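Local coordinates for solute-binding protein Csal_2479 (Chromohalobacter salexigens, PDB 4P1L) that binds D-glucuronate in the periplasm and probably delivers it to a tripartite ATP-independent (TRAP) transporter for uptake, at residues Ser143-Thr151 with Asp203-Tyr212. Residues are numbered along the deposited sequence; the frame is centred on the assembly and turned at random.
Sequences SGARSLYNT and DGAENNYPSY. With BDP (beta-D-glucopyranuronic acid), chain C.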
# COMPACT_ATOMS: atom_id res chain seq x y z
N SER A 143 -4.44 3.61 1.83
CA SER A 143 -3.11 4.19 2.01
C SER A 143 -2.95 5.48 1.18
O SER A 143 -1.86 5.82 0.77
CB SER A 143 -1.98 3.18 1.74
OG SER A 143 -1.81 2.89 0.34
N GLY A 144 -4.06 6.17 0.93
CA GLY A 144 -4.01 7.45 0.24
C GLY A 144 -3.41 7.34 -1.15
O GLY A 144 -3.44 6.28 -1.80
N ALA A 145 -2.85 8.44 -1.60
CA ALA A 145 -2.08 8.50 -2.82
C ALA A 145 -0.59 8.71 -2.52
O ALA A 145 -0.21 9.47 -1.61
CB ALA A 145 -2.60 9.61 -3.71
N ARG A 146 0.25 8.02 -3.28
CA ARG A 146 1.70 8.18 -3.17
C ARG A 146 2.23 9.24 -4.14
O ARG A 146 1.87 9.26 -5.32
CB ARG A 146 2.42 6.86 -3.47
CG ARG A 146 1.93 5.69 -2.58
CD ARG A 146 2.48 4.35 -3.02
NE ARG A 146 3.93 4.19 -2.86
CZ ARG A 146 4.53 3.56 -1.85
NH1 ARG A 146 3.83 3.02 -0.87
NH2 ARG A 146 5.85 3.48 -1.82
N SER A 147 3.09 10.11 -3.63
CA SER A 147 3.71 11.17 -4.42
C SER A 147 5.22 11.19 -4.26
O SER A 147 5.78 10.71 -3.25
CB SER A 147 3.12 12.53 -4.03
OG SER A 147 1.76 12.61 -4.40
N LEU A 148 5.89 11.78 -5.25
CA LEU A 148 7.34 11.88 -5.27
C LEU A 148 7.89 12.88 -4.28
O LEU A 148 7.41 14.02 -4.19
CB LEU A 148 7.85 12.35 -6.64
CG LEU A 148 7.81 11.46 -7.85
CD1 LEU A 148 8.18 12.29 -9.11
CD2 LEU A 148 8.76 10.29 -7.68
N TYR A 149 8.93 12.48 -3.58
CA TYR A 149 9.72 13.45 -2.84
C TYR A 149 11.21 13.28 -3.09
O TYR A 149 11.66 12.16 -3.33
CB TYR A 149 9.42 13.39 -1.35
CG TYR A 149 9.36 12.01 -0.71
CD1 TYR A 149 10.50 11.41 -0.17
CD2 TYR A 149 8.16 11.35 -0.58
CE1 TYR A 149 10.42 10.19 0.48
CE2 TYR A 149 8.07 10.12 0.07
CZ TYR A 149 9.20 9.53 0.57
OH TYR A 149 9.07 8.31 1.22
N ASN A 150 11.96 14.37 -3.04
CA ASN A 150 13.38 14.34 -3.36
C ASN A 150 14.14 15.44 -2.64
O ASN A 150 13.55 16.31 -1.99
CB ASN A 150 13.65 14.37 -4.87
CG ASN A 150 13.52 15.76 -5.47
OD1 ASN A 150 14.52 16.43 -5.73
ND2 ASN A 150 12.31 16.19 -5.71
N THR A 151 15.45 15.35 -2.73
CA THR A 151 16.32 16.23 -1.97
C THR A 151 16.73 17.48 -2.72
O THR A 151 17.41 18.34 -2.14
CB THR A 151 17.63 15.50 -1.61
OG1 THR A 151 18.31 15.12 -2.81
CG2 THR A 151 17.37 14.28 -0.77
N ASP A 203 18.26 9.93 -4.42
CA ASP A 203 17.81 11.33 -4.34
C ASP A 203 16.38 11.48 -3.82
O ASP A 203 15.95 12.57 -3.46
CB ASP A 203 17.87 11.98 -5.72
CG ASP A 203 19.24 11.83 -6.38
OD1 ASP A 203 20.23 12.08 -5.67
OD2 ASP A 203 19.30 11.43 -7.57
N GLY A 204 15.60 10.40 -3.82
CA GLY A 204 14.21 10.52 -3.46
C GLY A 204 13.50 9.19 -3.34
O GLY A 204 14.11 8.15 -3.47
N ALA A 205 12.20 9.26 -3.11
CA ALA A 205 11.35 8.08 -3.00
C ALA A 205 9.92 8.59 -3.21
O ALA A 205 9.72 9.71 -3.65
CB ALA A 205 11.52 7.41 -1.62
N GLU A 206 8.92 7.77 -2.91
CA GLU A 206 7.56 8.20 -3.12
C GLU A 206 6.64 7.51 -2.13
O GLU A 206 6.81 6.33 -1.80
CB GLU A 206 7.13 7.98 -4.58
CG GLU A 206 7.49 6.63 -5.17
CD GLU A 206 6.55 5.50 -4.73
OE1 GLU A 206 5.32 5.62 -4.91
OE2 GLU A 206 7.06 4.46 -4.25
N ASN A 207 5.65 8.25 -1.62
CA ASN A 207 4.76 7.71 -0.61
C ASN A 207 3.68 8.71 -0.26
O ASN A 207 3.68 9.86 -0.73
CB ASN A 207 5.53 7.28 0.66
CG ASN A 207 5.09 5.95 1.17
OD1 ASN A 207 3.87 5.69 1.33
ND2 ASN A 207 6.04 5.04 1.36
N ASN A 208 2.76 8.26 0.59
CA ASN A 208 1.71 9.10 1.14
C ASN A 208 2.25 9.94 2.28
O ASN A 208 3.38 9.74 2.72
CB ASN A 208 0.55 8.23 1.62
CG ASN A 208 1.01 7.10 2.55
OD1 ASN A 208 1.75 7.33 3.50
ND2 ASN A 208 0.58 5.88 2.25
N TYR A 209 1.46 10.90 2.74
CA TYR A 209 1.91 11.79 3.79
C TYR A 209 2.29 11.05 5.10
O TYR A 209 3.38 11.28 5.67
CB TYR A 209 0.87 12.87 4.05
CG TYR A 209 0.85 14.04 3.08
CD1 TYR A 209 1.97 14.84 2.88
CD2 TYR A 209 -0.31 14.37 2.40
CE1 TYR A 209 1.92 15.93 1.99
CE2 TYR A 209 -0.37 15.45 1.51
CZ TYR A 209 0.74 16.24 1.32
OH TYR A 209 0.69 17.32 0.46
N PRO A 210 1.43 10.15 5.57
CA PRO A 210 1.80 9.53 6.84
C PRO A 210 3.08 8.74 6.80
O PRO A 210 3.79 8.75 7.80
CB PRO A 210 0.59 8.68 7.20
CG PRO A 210 -0.55 9.34 6.48
CD PRO A 210 0.05 9.80 5.18
N SER A 211 3.42 8.13 5.67
CA SER A 211 4.67 7.39 5.59
C SER A 211 5.86 8.33 5.49
O SER A 211 6.86 8.16 6.20
CB SER A 211 4.64 6.43 4.40
OG SER A 211 3.81 5.31 4.68
N TYR A 212 5.72 9.31 4.60
CA TYR A 212 6.73 10.33 4.39
C TYR A 212 7.10 10.97 5.71
O TYR A 212 8.27 11.18 5.99
CB TYR A 212 6.18 11.35 3.41
CG TYR A 212 7.03 12.57 3.11
CD1 TYR A 212 8.31 12.45 2.62
CD2 TYR A 212 6.50 13.86 3.29
CE1 TYR A 212 9.06 13.61 2.30
CE2 TYR A 212 7.23 14.98 2.98
CZ TYR A 212 8.51 14.86 2.48
OH TYR A 212 9.21 16.01 2.18
C1 BDP C . 3.57 2.43 2.73
C2 BDP C . 2.85 1.10 2.92
C3 BDP C . 3.79 0.12 3.51
C4 BDP C . 4.95 -0.02 2.57
C5 BDP C . 5.64 1.35 2.34
C6 BDP C . 6.81 1.28 1.36
O2 BDP C . 1.78 1.35 3.81
O3 BDP C . 3.06 -1.22 3.52
O4 BDP C . 5.90 -0.96 3.09
O5 BDP C . 4.70 2.27 1.87
O6A BDP C . 7.00 2.30 0.63
O1 BDP C . 2.71 3.34 2.14
O6B BDP C . 7.56 0.28 1.36
O HOH W 1 8.69 5.66 0.40
O HOH W 2 20.33 13.42 -2.79
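A bend at chi3 (67°) in Arg146 and another at chi2 in Glu206 turn guanidinium and carboxylate onto each other. The grip is side-on: NE of Arg146 reaches OE1 of Glu206 at 2.9 Å, and NH2 reaches OE2, both acceptors near the guanidinium plane although the carboxylate is turned 36° from it. Arginine suits this place because its N-H groups also serve the sugar: NH2 gives a nearly straight bond to O6A of the glucuronate carboxylate, and NH1 binds the ring oxygen O5. Glu206, also held by His229, fixes the guanidinium's rotation and probably balances part of its charge.

An asparagine amide both accepts and donates: Asn207 OD1 accepts from the sugar's O1 at 2.7 Å while ND2 donates to O5. Asn208 caps helix 209-214 by accepting from Ser211 N, leaving ND2 for Ser143 O (2.9 Å) and, weakly, O1.

Beyond the pocket, tyrosine offers a flat ring and a polar end: Tyr149 has Ala205 O over one face and Tyr212 CD1 over the other, while its hydroxyl hydrogen-bonds to His217 and to a water bridging Glu206 O and Asn207 ND2. Glycine suits position 204, where a CB would clash with Tyr149 O. Backbone bonds join antiparallel strands 146-150 and 204-207; Arg146, with Arg167 on strand 165-168, forms the arginine-lined carboxylate site of the D-glucuronate pocket, as in other TRAP solute-binding proteins.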